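Local structure of dihydrodipicolinate synthase (Rhodopseudomonas palustris, 3DZ1) at residues Ser30-Leu34 against Gly273-Ser277. The protein probably acts as a 4-hydroxy-tetrahydrodipicolinate synthase, a pyruvate-using lyase of the DapA family associated with lysine biosynthesis. Numbering follows the deposited sequence.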
loop_
_atom_site.group_PDB
_atom_site.type_symbol
_atom_site.label_atom_id
_atom_site.label_comp_id
_atom_site.label_asym_id
_atom_site.label_seq_id
_atom_site.Cartn_x
_atom_site.Cartn_y
_atom_site.Cartn_z
ATOM N N SER A 30 -32.081 -20.506 -6.137
ATOM C CA SER A 30 -30.710 -20.990 -6.271
ATOM C C SER A 30 -30.008 -21.094 -4.922
ATOM O O SER A 30 -29.146 -21.953 -4.732
ATOM C CB SER A 30 -29.917 -20.081 -7.210
ATOM O OG SER A 30 -30.296 -20.312 -8.557
ATOM N N ILE A 31 -30.363 -20.221 -3.985
ATOM C CA ILE A 31 -29.761 -20.293 -2.660
ATOM C C ILE A 31 -30.125 -21.647 -2.051
ATOM O O ILE A 31 -29.274 -22.325 -1.479
ATOM C CB ILE A 31 -30.261 -19.154 -1.740
ATOM C CG1 ILE A 31 -29.650 -17.825 -2.194
ATOM C CG2 ILE A 31 -29.886 -19.443 -0.288
ATOM C CD1 ILE A 31 -30.134 -16.620 -1.418
ATOM N N ASP A 32 -31.382 -22.056 -2.202
ATOM C CA ASP A 32 -31.822 -23.339 -1.658
ATOM C C ASP A 32 -31.156 -24.493 -2.405
ATOM O O ASP A 32 -30.738 -25.479 -1.803
ATOM C CB ASP A 32 -33.346 -23.492 -1.760
ATOM C CG ASP A 32 -34.103 -22.381 -1.053
ATOM O OD1 ASP A 32 -33.650 -21.918 0.014
ATOM O OD2 ASP A 32 -35.172 -21.984 -1.565
ATOM N N ARG A 33 -31.071 -24.365 -3.723
ATOM C CA ARG A 33 -30.465 -25.388 -4.561
ATOM C C ARG A 33 -28.989 -25.581 -4.200
ATOM O O ARG A 33 -28.500 -26.713 -4.110
ATOM C CB ARG A 33 -30.607 -24.985 -6.027
ATOM C CG ARG A 33 -30.184 -26.034 -7.030
ATOM C CD ARG A 33 -30.361 -25.478 -8.428
ATOM N NE ARG A 33 -31.741 -25.083 -8.674
ATOM C CZ ARG A 33 -32.104 -23.965 -9.295
ATOM N NH1 ARG A 33 -31.188 -23.110 -9.736
ATOM N NH2 ARG A 33 -33.389 -23.703 -9.484
ATOM N N LEU A 34 -28.279 -24.473 -4.004
ATOM C CA LEU A 34 -26.869 -24.532 -3.626
ATOM C C LEU A 34 -26.726 -25.205 -2.269
ATOM O O LEU A 34 -25.881 -26.078 -2.085
ATOM C CB LEU A 34 -26.272 -23.122 -3.541
ATOM C CG LEU A 34 -25.722 -22.497 -4.821
ATOM C CD1 LEU A 34 -25.273 -21.068 -4.543
ATOM C CD2 LEU A 34 -24.556 -23.338 -5.328
ATOM N N GLY A 273 -25.874 -26.649 -13.047
ATOM C CA GLY A 273 -27.291 -26.614 -12.729
ATOM C C GLY A 273 -27.654 -26.118 -11.341
ATOM O O GLY A 273 -28.798 -26.280 -10.913
ATOM N N LEU A 274 -26.698 -25.509 -10.641
ATOM C CA LEU A 274 -26.938 -25.010 -9.290
ATOM C C LEU A 274 -27.416 -23.560 -9.279
ATOM O O LEU A 274 -28.179 -23.161 -8.400
ATOM C CB LEU A 274 -25.665 -25.157 -8.446
ATOM C CG LEU A 274 -25.147 -26.598 -8.356
ATOM C CD1 LEU A 274 -23.818 -26.635 -7.624
ATOM C CD2 LEU A 274 -26.180 -27.467 -7.655
ATOM N N LEU A 275 -26.961 -22.772 -10.246
ATOM C CA LEU A 275 -27.386 -21.377 -10.345
ATOM C C LEU A 275 -28.216 -21.201 -11.617
ATOM O O LEU A 275 -27.913 -21.811 -12.642
ATOM C CB LEU A 275 -26.175 -20.434 -10.407
ATOM C CG LEU A 275 -25.234 -20.340 -9.204
ATOM C CD1 LEU A 275 -24.164 -19.280 -9.476
ATOM C CD2 LEU A 275 -26.023 -19.985 -7.960
ATOM N N SER A 276 -29.263 -20.381 -11.542
ATOM C CA SER A 276 -30.110 -20.100 -12.699
ATOM C C SER A 276 -29.355 -19.145 -13.610
ATOM O O SER A 276 -29.434 -19.238 -14.837
ATOM C CB SER A 276 -31.423 -19.432 -12.272
ATOM O OG SER A 276 -32.246 -20.325 -11.553
ATOM N N SER A 277 -28.628 -18.219 -12.989
ATOM C CA SER A 277 -27.837 -17.232 -13.708
ATOM C C SER A 277 -26.465 -17.081 -13.066
ATOM O O SER A 277 -26.314 -17.251 -11.855
ATOM C CB SER A 277 -28.544 -15.875 -13.699
ATOM O OG SER A 277 -27.693 -14.864 -14.218
#
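Arg33 reaches from helix 28-40 across the backbone of the 273-277 loop. Its CG stands anti to the backbone N (chi1 -172°). The chain then runs extended until a bend at chi3 (-58°) turns the guanidinium toward Ser276. Arg33 CD lies beside two carbonyl oxygens, 3.0 Å from Gly273 O and 3.2 Å from Leu274 O. Arg33 NH1 donates to Leu274 O at 3.3 Å. This donor sits above the carbonyl plane, not on a lone pair, and the oxygen is tilted 19° from the guanidinium plane. Arg33 NH1 also points almost straight at Ser276 OG, but at 3.5 Å that bond is weak. Replacing Arg33 with an alanine would probably leave Leu274 O without this side-chain donor and open a gap over the loop backbone.

Ser30 lies one helical turn before Leu34. Ser30 OG accepts a hydrogen bond from Ser276 N at 3.2 Å and is also hydrogen-bonded to Asp27 OD2. Asp27 thus helps fix the hydroxyl that receives the loop amide.

The chain forms an eight-stranded parallel TIM barrel followed by C-terminal helices. Helix 28-40 follows the first strand, and the loop lies between helices 260-271 and 289-301. The contact therefore joins the first part of the barrel to its C-terminal helical region, away from the predicted pyruvate site. Gly273, just past helix 260-271, has positive phi and closes a Schellman motif, and the chain turns there toward helix 28-40.

Beside the polar group the leucines make apolar contacts. Leu34 crosses Leu274 at about a right angle and sets CD2 3.8 Å from Leu274 CB. Leu34 CD1 meets Leu275 CD2 at 3.7 Å. The same Leu275 methyl touches Ser30 CB. Pro19 touches Ser30, Leu34 and Leu275, while Leu269 of helix 260-271 packs on Leu274 and Leu275.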